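Local structure of 2'-deoxycytidine 5'-triphosphate deaminase (Agrobacterium tumefaciens, 2R9Q) at residues A268-T280 / Y293-Q305. The protein probably catalyses the hydrolytic deamination of dCTP to dUTP, releasing ammonia. Numbering follows the deposited sequence.
Sequences AVHVPPLYAAEMT and YAGFFDPGFGHAQ
Ala277 and Phe297 form an antiparallel hydrogen-bonded pair, flanked by the non-hydrogen-bonded pair Glu278-Phe296, and beyond these the backbone of Val271 bonds with Gly300 and Phe301. Phe297 N donates to Ala277 O at 2.9 Å, and Met279 N reaches Gly295 O almost straight. At the turns, Gly300 N meets Val271 O, while Phe301 O is gripped from opposite faces of its carbonyl plane by Val271 N (3.0 Å) and His270 ND1 (3.2 Å), the latter a longer, bent bond that probably helps to set the imidazole's rotation. A chi1 of 176° turns the Phe301 ring away from its own backbone N and across Val269 at about a right angle, Val269 CG1 lying 3.6 Å from Phe301 CE2. Phe297 CD1 stands over the centre of the Phe301 ring, and Met279 runs alongside Phe297, Met279 CG lying 3.6 Å from Phe297 CE2. Leu335 joins this apolar side. Across the sheet, the extended Glu278 lies beside Phe296, carboxylate and ring planes 57° apart, and OE2 bonds Asn111. Pro299 packs its CB against Tyr275 O (3.4 Å). Arg167 bonds both Ala277 O and Phe297 O. Here a type I turn, Pro272-Tyr275, faces two overlapping type II turns beside a short edge strand of an antiparallel sheet in the C-terminal dUTPase-like domain.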
loop_
_atom_site.group_PDB
_atom_site.type_symbol
_atom_site.label_atom_id
_atom_site.label_comp_id
_atom_site.label_asym_id
_atom_site.label_seq_id
_atom_site.Cartn_x
_atom_site.Cartn_y
_atom_site.Cartn_z
ATOM N N ALA B 268 -12.325 27.439 -20.354
ATOM C CA ALA B 268 -13.523 27.964 -19.718
ATOM C C ALA B 268 -14.685 27.539 -20.627
ATOM O O ALA B 268 -14.757 27.959 -21.775
ATOM C CB ALA B 268 -13.444 29.481 -19.590
ATOM N N VAL B 269 -15.583 26.713 -20.102
ATOM C CA VAL B 269 -16.637 26.073 -20.890
ATOM C C VAL B 269 -18.072 26.556 -20.517
ATOM O O VAL B 269 -18.336 26.978 -19.393
ATOM C CB VAL B 269 -16.436 24.480 -20.884
ATOM C CG1 VAL B 269 -16.922 23.786 -19.585
ATOM C CG2 VAL B 269 -17.090 23.866 -22.084
ATOM N N HIS B 270 -18.981 26.531 -21.490
ATOM C CA HIS B 270 -20.381 26.949 -21.310
ATOM C C HIS B 270 -21.312 25.891 -21.935
ATOM O O HIS B 270 -21.048 25.370 -23.024
ATOM C CB HIS B 270 -20.567 28.348 -21.901
ATOM C CG HIS B 270 -21.991 28.798 -22.098
ATOM N ND1 HIS B 270 -22.909 28.874 -21.069
ATOM C CD2 HIS B 270 -22.628 29.267 -23.198
ATOM C CE1 HIS B 270 -24.053 29.346 -21.532
ATOM N NE2 HIS B 270 -23.901 29.601 -22.819
ATOM N N VAL B 271 -22.348 25.525 -21.172
ATOM C CA VAL B 271 -23.450 24.666 -21.623
ATOM C C VAL B 271 -24.724 25.547 -21.723
ATOM O O VAL B 271 -25.270 25.975 -20.711
ATOM C CB VAL B 271 -23.677 23.462 -20.686
ATOM C CG1 VAL B 271 -24.667 22.516 -21.286
ATOM C CG2 VAL B 271 -22.372 22.722 -20.406
ATOM N N PRO B 272 -25.153 25.881 -22.960
ATOM C CA PRO B 272 -26.396 26.630 -23.193
ATOM C C PRO B 272 -27.634 25.957 -22.597
ATOM O O PRO B 272 -27.663 24.732 -22.490
ATOM C CB PRO B 272 -26.488 26.668 -24.716
ATOM C CG PRO B 272 -25.064 26.546 -25.187
ATOM C CD PRO B 272 -24.434 25.633 -24.223
ATOM N N PRO B 273 -28.662 26.747 -22.229
ATOM C CA PRO B 273 -29.850 26.253 -21.513
ATOM C C PRO B 273 -30.723 25.203 -22.185
ATOM O O PRO B 273 -31.612 24.661 -21.531
ATOM C CB PRO B 273 -30.680 27.513 -21.310
ATOM C CG PRO B 273 -29.694 28.601 -21.352
ATOM C CD PRO B 273 -28.745 28.200 -22.428
ATOM N N LEU B 274 -30.499 24.931 -23.466
ATOM C CA LEU B 274 -31.272 23.932 -24.188
ATOM C C LEU B 274 -30.426 22.684 -24.470
ATOM O O LEU B 274 -30.811 21.812 -25.265
ATOM C CB LEU B 274 -31.761 24.519 -25.501
ATOM C CG LEU B 274 -32.748 25.668 -25.486
ATOM C CD1 LEU B 274 -33.051 26.002 -26.962
ATOM C CD2 LEU B 274 -33.987 25.252 -24.684
ATOM N N TYR B 275 -29.257 22.652 -23.833
ATOM C CA TYR B 275 -28.329 21.547 -23.904
ATOM C C TYR B 275 -27.854 21.150 -22.509
ATOM O O TYR B 275 -27.733 21.978 -21.594
ATOM C CB TYR B 275 -27.147 21.915 -24.795
ATOM C CG TYR B 275 -27.573 22.247 -26.201
ATOM C CD1 TYR B 275 -27.479 21.298 -27.210
ATOM C CD2 TYR B 275 -28.116 23.500 -26.510
ATOM C CE1 TYR B 275 -27.889 21.585 -28.515
ATOM C CE2 TYR B 275 -28.541 23.805 -27.811
ATOM C CZ TYR B 275 -28.427 22.838 -28.810
ATOM O OH TYR B 275 -28.839 23.109 -30.103
ATOM N N ALA B 276 -27.654 19.851 -22.343
ATOM C CA ALA B 276 -26.903 19.332 -21.224
ATOM C C ALA B 276 -25.596 18.760 -21.787
ATOM O O ALA B 276 -25.468 18.560 -22.998
ATOM C CB ALA B 276 -27.715 18.273 -20.483
ATOM N N ALA B 277 -24.616 18.556 -20.903
ATOM C CA ALA B 277 -23.357 17.876 -21.240
ATOM C C ALA B 277 -22.979 16.740 -20.259
ATOM O O ALA B 277 -23.542 16.586 -19.172
ATOM C CB ALA B 277 -22.217 18.881 -21.360
ATOM N N GLU B 278 -22.014 15.940 -20.692
ATOM C CA GLU B 278 -21.421 14.909 -19.892
ATOM C C GLU B 278 -19.933 14.881 -20.191
ATOM O O GLU B 278 -19.520 14.947 -21.345
ATOM C CB GLU B 278 -22.070 13.564 -20.177
ATOM C CG GLU B 278 -21.707 12.457 -19.210
ATOM C CD GLU B 278 -22.537 11.184 -19.415
ATOM O OE1 GLU B 278 -23.409 11.111 -20.312
ATOM O OE2 GLU B 278 -22.333 10.236 -18.657
ATOM N N MET B 279 -19.148 14.816 -19.119
ATOM C CA MET B 279 -17.704 14.748 -19.190
ATOM C C MET B 279 -17.343 13.291 -19.483
ATOM O O MET B 279 -17.925 12.393 -18.892
ATOM C CB MET B 279 -17.118 15.194 -17.837
ATOM C CG MET B 279 -16.042 16.277 -17.905
ATOM S SD MET B 279 -14.487 15.687 -18.573
ATOM C CE MET B 279 -14.580 16.301 -20.243
ATOM N N THR B 280 -16.419 13.066 -20.411
ATOM C CA THR B 280 -15.939 11.714 -20.729
ATOM C C THR B 280 -14.396 11.648 -20.667
ATOM O O THR B 280 -13.734 12.642 -20.918
ATOM C CB THR B 280 -16.418 11.234 -22.128
ATOM O OG1 THR B 280 -15.957 12.149 -23.135
ATOM C CG2 THR B 280 -17.940 11.140 -22.183
ATOM N N TYR B 293 -14.622 10.081 -11.914
ATOM C CA TYR B 293 -15.879 10.703 -11.458
ATOM C C TYR B 293 -16.432 11.752 -12.442
ATOM O O TYR B 293 -17.102 12.690 -12.041
ATOM C CB TYR B 293 -15.731 11.305 -10.057
ATOM C CG TYR B 293 -14.914 10.440 -9.153
ATOM C CD1 TYR B 293 -15.368 9.192 -8.789
ATOM C CD2 TYR B 293 -13.661 10.841 -8.707
ATOM C CE1 TYR B 293 -14.613 8.349 -7.979
ATOM C CE2 TYR B 293 -12.900 10.010 -7.897
ATOM C CZ TYR B 293 -13.387 8.758 -7.529
ATOM O OH TYR B 293 -12.661 7.921 -6.700
ATOM N N ALA B 294 -16.141 11.544 -13.729
ATOM C CA ALA B 294 -16.750 12.329 -14.809
ATOM C C ALA B 294 -18.246 12.329 -14.555
ATOM O O ALA B 294 -18.822 11.338 -14.093
ATOM C CB ALA B 294 -16.418 11.744 -16.216
ATOM N N GLY B 295 -18.854 13.475 -14.782
ATOM C CA GLY B 295 -20.233 13.643 -14.417
ATOM C C GLY B 295 -21.048 14.447 -15.390
ATOM O O GLY B 295 -20.649 14.737 -16.536
ATOM N N PHE B 296 -22.227 14.785 -14.898
ATOM C CA PHE B 296 -23.186 15.570 -15.653
ATOM C C PHE B 296 -22.903 17.067 -15.472
ATOM O O PHE B 296 -22.533 17.495 -14.418
ATOM C CB PHE B 296 -24.603 15.211 -15.209
ATOM C CG PHE B 296 -25.014 13.813 -15.555
ATOM C CD1 PHE B 296 -24.777 13.284 -16.828
ATOM C CD2 PHE B 296 -25.670 13.018 -14.620
ATOM C CE1 PHE B 296 -25.206 11.998 -17.149
ATOM C CE2 PHE B 296 -26.079 11.737 -14.929
ATOM C CZ PHE B 296 -25.842 11.223 -16.193
ATOM N N PHE B 297 -23.018 17.808 -16.567
ATOM C CA PHE B 297 -23.055 19.262 -16.584
ATOM C C PHE B 297 -24.488 19.688 -16.851
ATOM O O PHE B 297 -25.148 19.143 -17.725
ATOM C CB PHE B 297 -22.135 19.793 -17.685
ATOM C CG PHE B 297 -20.699 19.729 -17.333
ATOM C CD1 PHE B 297 -19.974 20.878 -17.141
ATOM C CD2 PHE B 297 -20.065 18.505 -17.151
ATOM C CE1 PHE B 297 -18.626 20.800 -16.802
ATOM C CE2 PHE B 297 -18.752 18.434 -16.804
ATOM C CZ PHE B 297 -18.026 19.575 -16.643
ATOM N N ASP B 298 -24.966 20.656 -16.090
ATOM C CA ASP B 298 -26.335 21.155 -16.256
ATOM C C ASP B 298 -26.425 22.274 -17.280
ATOM O O ASP B 298 -25.488 23.041 -17.428
ATOM C CB ASP B 298 -26.903 21.685 -14.928
ATOM C CG ASP B 298 -27.422 20.582 -14.006
ATOM O OD1 ASP B 298 -28.195 19.678 -14.474
ATOM O OD2 ASP B 298 -27.057 20.662 -12.801
ATOM N N PRO B 299 -27.582 22.385 -17.954
ATOM C CA PRO B 299 -27.901 23.583 -18.729
ATOM C C PRO B 299 -27.645 24.814 -17.907
ATOM O O PRO B 299 -28.038 24.856 -16.748
ATOM C CB PRO B 299 -29.405 23.446 -19.014
ATOM C CG PRO B 299 -29.726 22.038 -18.838
ATOM C CD PRO B 299 -28.660 21.385 -18.027
ATOM N N GLY B 300 -26.970 25.785 -18.493
ATOM C CA GLY B 300 -26.611 27.016 -17.775
ATOM C C GLY B 300 -25.236 27.006 -17.112
ATOM O O GLY B 300 -24.827 28.020 -16.548
ATOM N N PHE B 301 -24.517 25.876 -17.156
ATOM C CA PHE B 301 -23.162 25.836 -16.594
ATOM C C PHE B 301 -22.311 26.870 -17.330
ATOM O O PHE B 301 -22.386 26.988 -18.565
ATOM C CB PHE B 301 -22.505 24.436 -16.695
ATOM C CG PHE B 301 -21.069 24.396 -16.203
ATOM C CD1 PHE B 301 -20.779 24.105 -14.882
ATOM C CD2 PHE B 301 -20.015 24.684 -17.056
ATOM C CE1 PHE B 301 -19.455 24.076 -14.427
ATOM C CE2 PHE B 301 -18.707 24.656 -16.608
ATOM C CZ PHE B 301 -18.423 24.346 -15.300
ATOM N N GLY B 302 -21.506 27.599 -16.559
ATOM C CA GLY B 302 -20.661 28.661 -17.080
ATOM C C GLY B 302 -21.415 29.737 -17.842
ATOM O O GLY B 302 -20.885 30.304 -18.781
ATOM N N HIS B 303 -22.661 29.990 -17.450
ATOM C CA HIS B 303 -23.528 31.019 -18.065
ATOM C C HIS B 303 -22.765 32.347 -18.201
ATOM O O HIS B 303 -22.006 32.730 -17.302
ATOM C CB HIS B 303 -24.798 31.232 -17.213
ATOM C CG HIS B 303 -24.520 31.316 -15.728
ATOM N ND1 HIS B 303 -24.300 32.512 -15.071
ATOM C CD2 HIS B 303 -24.366 30.342 -14.790
ATOM C CE1 HIS B 303 -24.046 32.272 -13.793
ATOM N NE2 HIS B 303 -24.076 30.963 -13.597
ATOM N N ALA B 304 -22.971 33.018 -19.336
ATOM C CA ALA B 304 -22.341 34.301 -19.612
ATOM C C ALA B 304 -22.663 35.283 -18.486
ATOM O O ALA B 304 -23.799 35.362 -18.026
ATOM C CB ALA B 304 -22.782 34.841 -20.976
ATOM N N GLN B 305 -21.636 35.995 -18.033
ATOM C CA GLN B 305 -21.698 36.818 -16.825
ATOM C C GLN B 305 -21.472 38.310 -17.167
ATOM O O GLN B 305 -21.453 38.712 -18.341
ATOM C CB GLN B 305 -20.637 36.329 -15.820
ATOM C CG GLN B 305 -21.068 36.316 -14.356
ATOM C CD GLN B 305 -21.805 35.036 -13.971
ATOM O OE1 GLN B 305 -22.816 34.692 -14.580
ATOM N NE2 GLN B 305 -21.302 34.331 -12.960
#